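Local coordinates for protein probable benzoylformate decarboxylase (Rhodococcus jostii, PDB 7ORX) that belongs to the thiamine diphosphate-dependent enzymes and binds thiamine diphosphate in pockets built from two subunits of a four-chain assembly, at residues C[76-81]-C[156-161]; C[80-85]-C[123-128]; C[22-27]-C[54-59]. All coordinates share one frame; numbering follows the deposited sequence.

Contact 1. Residues C[76-81]-C[156-161]. With TPP (thiamine diphosphate), chain K.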
loop_
_atom_site.group_PDB
_atom_site.type_symbol
_atom_site.label_atom_id
_atom_site.label_comp_id
_atom_site.label_asym_id
_atom_site.label_seq_id
_atom_site.Cartn_x
_atom_site.Cartn_y
_atom_site.Cartn_z
ATOM N N SER C 76 11.730 -11.215 -7.907
ATOM C CA SER C 76 12.816 -10.782 -8.836
ATOM C C SER C 76 12.300 -10.757 -10.282
ATOM O O SER C 76 12.567 -9.751 -10.988
ATOM C CB SER C 76 14.080 -11.624 -8.683
ATOM O OG SER C 76 13.800 -12.998 -8.409
ATOM N N GLY C 77 11.582 -11.805 -10.699
ATOM C CA GLY C 77 10.932 -11.917 -12.024
ATOM C C GLY C 77 9.774 -10.924 -12.197
ATOM O O GLY C 77 9.700 -10.281 -13.276
ATOM N N SER C 78 8.894 -10.786 -11.195
ATOM C CA SER C 78 7.739 -9.844 -11.213
ATOM C C SER C 78 8.240 -8.397 -11.287
ATOM O O SER C 78 7.682 -7.631 -12.114
ATOM C CB SER C 78 6.815 -10.062 -10.024
ATOM O OG SER C 78 6.222 -11.318 -10.170
ATOM N N GLY C 79 9.211 -8.045 -10.434
ATOM C CA GLY C 79 9.830 -6.712 -10.371
ATOM C C GLY C 79 10.410 -6.305 -11.730
ATOM O O GLY C 79 10.172 -5.153 -12.157
ATOM N N ASN C 80 11.126 -7.209 -12.418
ATOM C CA ASN C 80 11.736 -6.945 -13.745
ATOM C C ASN C 80 10.660 -6.527 -14.773
ATOM O O ASN C 80 11.042 -5.866 -15.802
ATOM C CB ASN C 80 12.604 -8.131 -14.191
ATOM C CG ASN C 80 13.997 -8.138 -13.568
ATOM O OD1 ASN C 80 14.476 -7.137 -13.023
ATOM N ND2 ASN C 80 14.686 -9.257 -13.673
ATOM N N ALA C 81 9.362 -6.819 -14.510
ATOM C CA ALA C 81 8.227 -6.577 -15.443
ATOM C C ALA C 81 7.415 -5.308 -15.105
ATOM O O ALA C 81 6.525 -4.945 -15.889
ATOM C CB ALA C 81 7.364 -7.801 -15.479
ATOM N N PRO C 156 -4.358 -4.863 -16.681
ATOM C CA PRO C 156 -3.627 -5.980 -16.115
ATOM C C PRO C 156 -3.930 -6.295 -14.650
ATOM O O PRO C 156 -4.203 -5.389 -13.859
ATOM C CB PRO C 156 -2.162 -5.535 -16.283
ATOM C CG PRO C 156 -2.220 -4.044 -16.231
ATOM C CD PRO C 156 -3.536 -3.661 -16.864
ATOM N N VAL C 157 -3.820 -7.579 -14.327
ATOM C CA VAL C 157 -4.174 -8.172 -12.996
ATOM C C VAL C 157 -3.019 -9.094 -12.590
ATOM O O VAL C 157 -2.337 -9.605 -13.488
ATOM C CB VAL C 157 -5.506 -8.930 -13.113
ATOM C CG1 VAL C 157 -6.565 -8.025 -13.678
ATOM C CG2 VAL C 157 -5.386 -10.116 -14.034
ATOM N N TYR C 158 -2.795 -9.309 -11.306
ATOM C CA TYR C 158 -1.660 -10.110 -10.820
ATOM C C TYR C 158 -2.159 -11.092 -9.773
ATOM O O TYR C 158 -2.910 -10.702 -8.937
ATOM C CB TYR C 158 -0.624 -9.193 -10.196
ATOM C CG TYR C 158 0.631 -9.840 -9.663
ATOM C CD1 TYR C 158 1.679 -10.205 -10.489
ATOM C CD2 TYR C 158 0.822 -9.959 -8.308
ATOM C CE1 TYR C 158 2.854 -10.740 -9.982
ATOM C CE2 TYR C 158 1.990 -10.479 -7.779
ATOM C CZ TYR C 158 3.024 -10.853 -8.618
ATOM O OH TYR C 158 4.165 -11.370 -8.071
ATOM N N VAL C 159 -1.709 -12.333 -9.849
ATOM C CA VAL C 159 -2.091 -13.424 -8.928
ATOM C C VAL C 159 -0.792 -14.124 -8.544
ATOM O O VAL C 159 -0.139 -14.631 -9.457
ATOM C CB VAL C 159 -3.064 -14.391 -9.612
ATOM C CG1 VAL C 159 -3.382 -15.526 -8.678
ATOM C CG2 VAL C 159 -4.325 -13.696 -10.071
ATOM N N SER C 160 -0.440 -14.163 -7.258
ATOM C CA SER C 160 0.778 -14.864 -6.763
ATOM C C SER C 160 0.323 -16.190 -6.187
ATOM O O SER C 160 -0.485 -16.123 -5.325
ATOM C CB SER C 160 1.528 -14.001 -5.746
ATOM O OG SER C 160 2.415 -14.743 -4.923
ATOM N N VAL C 161 0.800 -17.335 -6.673
ATOM C CA VAL C 161 0.337 -18.678 -6.206
ATOM C C VAL C 161 1.535 -19.453 -5.647
ATOM O O VAL C 161 2.520 -19.690 -6.367
ATOM C CB VAL C 161 -0.356 -19.463 -7.332
ATOM C CG1 VAL C 161 -0.828 -20.797 -6.806
ATOM C CG2 VAL C 161 -1.452 -18.651 -7.998
HETATM N "N1'" TPP K . 14.359 -14.849 -13.470
HETATM C "C2'" TPP K . 14.963 -14.125 -12.519
HETATM C CM2 TPP K . 14.961 -12.639 -12.664
HETATM N "N3'" TPP K . 15.564 -14.626 -11.439
HETATM C "C4'" TPP K . 15.568 -15.961 -11.297
HETATM N "N4'" TPP K . 16.165 -16.449 -10.195
HETATM C "C5'" TPP K . 14.974 -16.810 -12.256
HETATM C "C6'" TPP K . 14.369 -16.184 -13.329
HETATM C "C7'" TPP K . 14.980 -18.314 -12.110
HETATM N N3 TPP K . 16.324 -18.895 -12.249
HETATM C C2 TPP K . 17.110 -19.138 -11.202
HETATM S S1 TPP K . 18.257 -20.340 -11.575
HETATM C C5 TPP K . 17.981 -20.053 -13.269
HETATM C C4 TPP K . 16.894 -19.272 -13.472
HETATM C CM4 TPP K . 16.338 -18.844 -14.797
HETATM C C6 TPP K . 18.909 -20.625 -14.311
HETATM C C7 TPP K . 19.979 -19.644 -14.771
HETATM O O7 TPP K . 20.805 -20.280 -15.789
HETATM P PA TPP K . 22.408 -20.084 -15.802
HETATM O O1A TPP K . 22.751 -18.702 -15.359
HETATM O O2A TPP K . 22.775 -20.624 -17.141
HETATM O O3A TPP K . 22.977 -21.030 -14.646
HETATM P PB TPP K . 23.261 -22.601 -14.631
HETATM O O1B TPP K . 24.623 -22.806 -13.991
HETATM O O2B TPP K . 22.150 -23.177 -13.804
HETATM O O3B TPP K . 23.212 -23.041 -16.073
#

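Contact 2. Residues C[80-85]-C[123-128]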
loop_
_atom_site.group_PDB
_atom_site.type_symbol
_atom_site.label_atom_id
_atom_site.label_comp_id
_atom_site.label_asym_id
_atom_site.label_seq_id
_atom_site.Cartn_x
_atom_site.Cartn_y
_atom_site.Cartn_z
ATOM N N ASN C 80 11.126 -7.209 -12.418
ATOM C CA ASN C 80 11.736 -6.945 -13.745
ATOM C C ASN C 80 10.660 -6.527 -14.773
ATOM O O ASN C 80 11.042 -5.866 -15.802
ATOM C CB ASN C 80 12.604 -8.131 -14.191
ATOM C CG ASN C 80 13.997 -8.138 -13.568
ATOM O OD1 ASN C 80 14.476 -7.137 -13.023
ATOM N ND2 ASN C 80 14.686 -9.257 -13.673
ATOM N N ALA C 81 9.362 -6.819 -14.510
ATOM C CA ALA C 81 8.227 -6.577 -15.443
ATOM C C ALA C 81 7.415 -5.308 -15.105
ATOM O O ALA C 81 6.525 -4.945 -15.889
ATOM C CB ALA C 81 7.364 -7.801 -15.479
ATOM N N MET C 82 7.717 -4.616 -14.015
ATOM C CA MET C 82 6.948 -3.428 -13.563
ATOM C C MET C 82 6.958 -2.337 -14.617
ATOM O O MET C 82 5.921 -1.747 -14.865
ATOM C CB MET C 82 7.541 -2.889 -12.271
ATOM C CG MET C 82 7.347 -3.871 -11.134
ATOM S SD MET C 82 6.194 -3.230 -9.939
ATOM C CE MET C 82 4.721 -3.077 -10.962
ATOM N N GLY C 83 8.111 -2.077 -15.222
ATOM C CA GLY C 83 8.249 -1.064 -16.288
ATOM C C GLY C 83 7.302 -1.362 -17.429
ATOM O O GLY C 83 6.501 -0.466 -17.823
ATOM N N ALA C 84 7.354 -2.602 -17.932
ATOM C CA ALA C 84 6.539 -3.024 -19.089
ATOM C C ALA C 84 5.058 -2.879 -18.739
ATOM O O ALA C 84 4.307 -2.388 -19.570
ATOM C CB ALA C 84 6.926 -4.413 -19.474
ATOM N N LEU C 85 4.704 -3.219 -17.505
ATOM C CA LEU C 85 3.305 -3.281 -17.007
ATOM C C LEU C 85 2.661 -1.895 -17.073
ATOM O O LEU C 85 1.452 -1.839 -17.284
ATOM C CB LEU C 85 3.342 -3.825 -15.577
ATOM C CG LEU C 85 2.234 -4.768 -15.182
ATOM C CD1 LEU C 85 1.730 -5.603 -16.351
ATOM C CD2 LEU C 85 2.708 -5.651 -14.045
ATOM N N LYS C 123 1.124 -3.154 -7.068
ATOM C CA LYS C 123 0.426 -1.844 -6.879
ATOM C C LYS C 123 1.461 -0.717 -7.017
ATOM O O LYS C 123 2.605 -0.853 -6.554
ATOM C CB LYS C 123 -0.340 -1.772 -5.545
ATOM C CG LYS C 123 -1.570 -2.649 -5.447
ATOM C CD LYS C 123 -2.166 -3.013 -6.773
ATOM C CE LYS C 123 -3.520 -3.680 -6.609
ATOM N NZ LYS C 123 -4.640 -2.721 -6.754
ATOM N N PRO C 124 1.082 0.439 -7.629
ATOM C CA PRO C 124 -0.305 0.760 -7.982
ATOM C C PRO C 124 -0.720 0.502 -9.440
ATOM O O PRO C 124 -1.647 1.123 -9.908
ATOM C CB PRO C 124 -0.284 2.282 -7.748
ATOM C CG PRO C 124 1.052 2.708 -8.301
ATOM C CD PRO C 124 1.979 1.544 -8.008
ATOM N N LEU C 125 -0.028 -0.388 -10.142
ATOM C CA LEU C 125 -0.163 -0.510 -11.618
ATOM C C LEU C 125 -1.425 -1.290 -11.970
ATOM O O LEU C 125 -2.458 -0.646 -12.276
ATOM C CB LEU C 125 1.112 -1.150 -12.178
ATOM C CG LEU C 125 2.300 -0.186 -12.222
ATOM C CD1 LEU C 125 3.466 -0.811 -12.949
ATOM C CD2 LEU C 125 1.918 1.152 -12.872
ATOM N N VAL C 126 -1.314 -2.608 -11.915
ATOM C CA VAL C 126 -2.418 -3.604 -12.005
ATOM C C VAL C 126 -3.712 -3.059 -11.407
ATOM O O VAL C 126 -3.617 -2.412 -10.364
ATOM C CB VAL C 126 -1.941 -4.879 -11.314
ATOM C CG1 VAL C 126 -0.668 -5.401 -11.981
ATOM C CG2 VAL C 126 -1.679 -4.643 -9.838
ATOM N N LYS C 127 -4.851 -3.282 -12.078
ATOM C CA LYS C 127 -6.212 -2.960 -11.575
ATOM C C LYS C 127 -6.528 -3.722 -10.287
ATOM O O LYS C 127 -7.376 -3.292 -9.526
ATOM C CB LYS C 127 -7.323 -3.561 -12.422
ATOM C CG LYS C 127 -7.545 -2.929 -13.754
ATOM C CD LYS C 127 -8.567 -3.700 -14.526
ATOM C CE LYS C 127 -9.925 -3.591 -13.875
ATOM N NZ LYS C 127 -10.992 -3.638 -14.894
ATOM N N TRP C 128 -6.007 -4.932 -10.187
ATOM C CA TRP C 128 -6.428 -5.902 -9.158
ATOM C C TRP C 128 -5.311 -6.905 -8.919
ATOM O O TRP C 128 -4.716 -7.343 -9.910
ATOM C CB TRP C 128 -7.701 -6.623 -9.606
ATOM C CG TRP C 128 -8.241 -7.454 -8.485
ATOM C CD1 TRP C 128 -8.775 -6.991 -7.317
ATOM C CD2 TRP C 128 -8.148 -8.878 -8.344
ATOM N NE1 TRP C 128 -8.995 -8.037 -6.459
ATOM C CE2 TRP C 128 -8.677 -9.204 -7.083
ATOM C CE3 TRP C 128 -7.688 -9.903 -9.168
ATOM C CZ2 TRP C 128 -8.816 -10.508 -6.653
ATOM C CZ3 TRP C 128 -7.789 -11.203 -8.731
ATOM C CH2 TRP C 128 -8.354 -11.502 -7.484
#

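Contact 3. Residues C[22-27]-C[54-59]. With TPP (thiamine diphosphate), chain K.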
loop_
_atom_site.group_PDB
_atom_site.type_symbol
_atom_site.label_atom_id
_atom_site.label_comp_id
_atom_site.label_asym_id
_atom_site.label_seq_id
_atom_site.Cartn_x
_atom_site.Cartn_y
_atom_site.Cartn_z
ATOM N N THR C 22 -2.156 -19.697 -24.880
ATOM C CA THR C 22 -0.799 -19.218 -25.177
ATOM C C THR C 22 -0.223 -18.570 -23.929
ATOM O O THR C 22 -0.816 -17.632 -23.428
ATOM C CB THR C 22 -0.839 -18.252 -26.358
ATOM O OG1 THR C 22 -1.520 -18.940 -27.399
ATOM C CG2 THR C 22 0.533 -17.817 -26.809
ATOM N N VAL C 23 0.889 -19.066 -23.442
ATOM C CA VAL C 23 1.459 -18.637 -22.136
ATOM C C VAL C 23 2.864 -18.033 -22.373
ATOM O O VAL C 23 3.723 -18.721 -22.962
ATOM C CB VAL C 23 1.500 -19.849 -21.196
ATOM C CG1 VAL C 23 2.043 -19.499 -19.828
ATOM C CG2 VAL C 23 0.154 -20.481 -21.102
ATOM N N PHE C 24 3.102 -16.805 -21.954
ATOM C CA PHE C 24 4.416 -16.141 -22.098
ATOM C C PHE C 24 5.120 -16.262 -20.751
ATOM O O PHE C 24 4.437 -16.029 -19.773
ATOM C CB PHE C 24 4.179 -14.710 -22.563
ATOM C CG PHE C 24 3.513 -14.606 -23.917
ATOM C CD1 PHE C 24 2.133 -14.690 -24.055
ATOM C CD2 PHE C 24 4.270 -14.442 -25.062
ATOM C CE1 PHE C 24 1.539 -14.572 -25.303
ATOM C CE2 PHE C 24 3.665 -14.333 -26.303
ATOM C CZ PHE C 24 2.298 -14.396 -26.422
ATOM N N GLY C 25 6.383 -16.663 -20.675
ATOM C CA GLY C 25 6.986 -16.963 -19.373
ATOM C C GLY C 25 8.500 -16.815 -19.380
ATOM O O GLY C 25 9.129 -16.865 -20.450
ATOM N N ASN C 26 9.068 -16.547 -18.216
ATOM C CA ASN C 26 10.459 -16.868 -17.884
ATOM C C ASN C 26 10.404 -17.644 -16.577
ATOM O O ASN C 26 9.986 -17.111 -15.554
ATOM C CB ASN C 26 11.321 -15.624 -17.713
ATOM C CG ASN C 26 12.786 -15.973 -17.484
ATOM O OD1 ASN C 26 13.245 -16.027 -16.334
ATOM N ND2 ASN C 26 13.501 -16.240 -18.571
ATOM N N PRO C 27 10.838 -18.916 -16.584
ATOM C CA PRO C 27 10.587 -19.850 -15.494
ATOM C C PRO C 27 11.561 -19.812 -14.314
ATOM O O PRO C 27 12.626 -19.263 -14.491
ATOM C CB PRO C 27 10.797 -21.180 -16.216
ATOM C CG PRO C 27 11.945 -20.881 -17.104
ATOM C CD PRO C 27 11.642 -19.513 -17.664
ATOM N N LEU C 54 6.779 -9.838 -20.982
ATOM C CA LEU C 54 5.511 -9.201 -20.658
ATOM C C LEU C 54 5.131 -8.283 -21.816
ATOM O O LEU C 54 3.943 -8.278 -22.208
ATOM C CB LEU C 54 5.690 -8.492 -19.328
ATOM C CG LEU C 54 4.360 -8.069 -18.767
ATOM C CD1 LEU C 54 4.260 -8.500 -17.321
ATOM C CD2 LEU C 54 4.162 -6.569 -19.005
ATOM N N SER C 55 6.103 -7.582 -22.385
ATOM C CA SER C 55 5.879 -6.745 -23.592
ATOM C C SER C 55 5.462 -7.610 -24.795
ATOM O O SER C 55 4.594 -7.148 -25.553
ATOM C CB SER C 55 7.094 -5.941 -23.908
ATOM O OG SER C 55 7.254 -4.869 -22.999
ATOM N N MET C 56 6.037 -8.810 -24.969
ATOM C CA MET C 56 5.588 -9.781 -26.001
ATOM C C MET C 56 4.102 -10.112 -25.759
ATOM O O MET C 56 3.317 -10.123 -26.717
ATOM C CB MET C 56 6.403 -11.078 -25.956
ATOM C CG MET C 56 7.598 -11.089 -26.855
ATOM S SD MET C 56 8.810 -12.440 -26.507
ATOM C CE MET C 56 7.644 -13.776 -26.535
ATOM N N ALA C 57 3.738 -10.391 -24.501
ATOM C CA ALA C 57 2.374 -10.755 -24.116
ATOM C C ALA C 57 1.472 -9.588 -24.482
ATOM O O ALA C 57 0.400 -9.817 -25.021
ATOM C CB ALA C 57 2.333 -11.063 -22.647
ATOM N N ASP C 58 1.954 -8.374 -24.224
ATOM C CA ASP C 58 1.181 -7.127 -24.460
ATOM C C ASP C 58 0.887 -7.040 -25.963
ATOM O O ASP C 58 -0.285 -6.866 -26.341
ATOM C CB ASP C 58 1.921 -5.906 -23.902
ATOM C CG ASP C 58 1.024 -4.692 -23.628
ATOM O OD1 ASP C 58 -0.216 -4.863 -23.656
ATOM O OD2 ASP C 58 1.554 -3.547 -23.404
ATOM N N GLY C 59 1.916 -7.182 -26.801
ATOM C CA GLY C 59 1.722 -7.106 -28.250
ATOM C C GLY C 59 0.726 -8.148 -28.709
ATOM O O GLY C 59 -0.146 -7.850 -29.541
HETATM N "N1'" TPP K . 14.359 -14.849 -13.470
HETATM C "C2'" TPP K . 14.963 -14.125 -12.519
HETATM C CM2 TPP K . 14.961 -12.639 -12.664
HETATM N "N3'" TPP K . 15.564 -14.626 -11.439
HETATM C "C4'" TPP K . 15.568 -15.961 -11.297
HETATM N "N4'" TPP K . 16.165 -16.449 -10.195
HETATM C "C5'" TPP K . 14.974 -16.810 -12.256
HETATM C "C6'" TPP K . 14.369 -16.184 -13.329
HETATM C "C7'" TPP K . 14.980 -18.314 -12.110
HETATM N N3 TPP K . 16.324 -18.895 -12.249
HETATM C C2 TPP K . 17.110 -19.138 -11.202
HETATM S S1 TPP K . 18.257 -20.340 -11.575
HETATM C C5 TPP K . 17.981 -20.053 -13.269
HETATM C C4 TPP K . 16.894 -19.272 -13.472
HETATM C CM4 TPP K . 16.338 -18.844 -14.797
HETATM C C6 TPP K . 18.909 -20.625 -14.311
HETATM C C7 TPP K . 19.979 -19.644 -14.771
HETATM O O7 TPP K . 20.805 -20.280 -15.789
HETATM P PA TPP K . 22.408 -20.084 -15.802
HETATM O O1A TPP K . 22.751 -18.702 -15.359
HETATM O O2A TPP K . 22.775 -20.624 -17.141
HETATM O O3A TPP K . 22.977 -21.030 -14.646
HETATM P PB TPP K . 23.261 -22.601 -14.631
HETATM O O1B TPP K . 24.623 -22.806 -13.991
HETATM O O2B TPP K . 22.150 -23.177 -13.804
HETATM O O3B TPP K . 23.212 -23.041 -16.073
#

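Contact 1. Residues C[76-81]-C[156-161]
Ser78 and Tyr158 alone carry this contact, which ties helix 74-79 to strand 157-162 in the three-layer alpha/beta fold of the N-terminal thiamine diphosphate-binding domain. Only 76 Å² is buried between the two segments, all of it at this one pair. The Tyr158 ring is thrown off the strand with CG anti to the backbone N (chi1 -179°), and its phenol end reaches toward the helix. Ser78 meets it at the edge, near the ring plane. The firmer bond of Ser78 OG is to the carbonyl of Ala74, one turn back in its own helix. The same OG lies 2.9 Å from Tyr158 OH, a possible hydrogen bond whose proton is not settled, and 3.4 Å from Tyr158 CE1. Strand 95-101 lies alongside, and its Ala99 packs on both Ser78 and Tyr158.

Away from this pair the backbones stand well apart: even Ser78 CA and Tyr158 CA, the nearest, are 9.4 Å from each other. The helix turns its other side to the cofactor and the second subunit, where Ser76 packs on Gly405 of that subunit. Asn80 ND2, bonded to Glu50 OE1, comes within 3.5 Å of the methyl carbon CM2 on the aminopyrimidine of thiamine diphosphate.

Contact 2. Residues C[80-85]-C[123-128]
Leu125 leans its side chain against Met82 and Leu85, two residues about one turn apart on helix 82-90, and has the largest share, 71 Å², of the 202 Å² buried here. Its CG stands beside the backbone N (chi1 -75°), and chi2 near -172° extends CD1 toward the helix. There CD1 packs against Met82 CE and lies 4.0 Å from Leu85 CB. The Met82 chain bends at chi2 and at chi3 (61°), which carries CE back toward the loop although the CB itself does not point there. Further along, Leu85 CD2 meets Val126 CG1 at 4.0 Å, the two side chains crossing at a slant.

Backbone takes part through one carbonyl: Met82 O lies 3.3 Å from Leu125 CD1, a van der Waals approach at the first turn of the helix.

In the fold, segment 123-128 is the loop leading into strand 128-130, the outermost strand at one end of the parallel sheet of the N-terminal domain. It starts with a cis peptide bond between Lys123 and Pro124.

Polar interactions act on the loop from outside the pair. Lys127 NZ is hydrogen-bonded to the carbonyls of Thr148 and Ala153. At the subunit interface, Met82 packs on Gly79 of the second subunit and Pro124 on Val116 of that same subunit.

Contact 3. Residues C[22-27]-C[54-59]
With chi1 at -63°, the Phe24 ring lifts off its strand and turns a face to Ala57, while the bend of Met56 at chi3 (52°) folds CE down to the ring's edge. Ala57 CA sits almost squarely over the ring, 3.9 Å from the Phe24 centroid, a CH-pi contact with the helix backbone. The Ala57 methyl lies off centre, CB reaching Phe24 CD1 at 3.9 Å. Met56 approaches differently: its CE lies in the ring plane, 3.7 Å from Phe24 CD2.

This is the packing of a beta-alpha-beta crossover. Helix 50-64 links strand 43-46 to strand 68-73, and between those two in the parallel sheet runs strand 22-25, so the helix passes over Phe24. Tyr60, a turn further along the helix, also meets the Phe24 ring, their planes about 60° apart. Helix 409-418 closes in as well, with Leu418 on Phe24 and Val414 on Met56.

Past the end of the strand the chain enters the cofactor pocket, where Pro27 O comes within 3.5 Å of C7', the bridging carbon of thiamine diphosphate. Ser433 and Gly432 of the second subunit are hydrogen-bonded to that cofactor.

Along the chain contact 3 closes first; contacts 1 and 2 then start from shared Asn80 and Ala81, between helices 74-79 and 82-90. Their centres are about 8 Å apart. Probable hydrogen bonds join Pro156 O to Lys127 N (2.8 Å), where the two strands begin, and Tyr158 N to Trp128 O (3.1 Å) within them. Contact 3, on the same parallel sheet as contact 1, lies about 12 Å from contact 1 and 14 Å from contact 2, centre to centre, bridged by Leu54 packing on Ala81 and Ala84. Asn80 lies at the cofactor, as do Asn26 and Pro27 of contact 3, so all three lie in the domain supplying one side of a pocket completed by the second subunit.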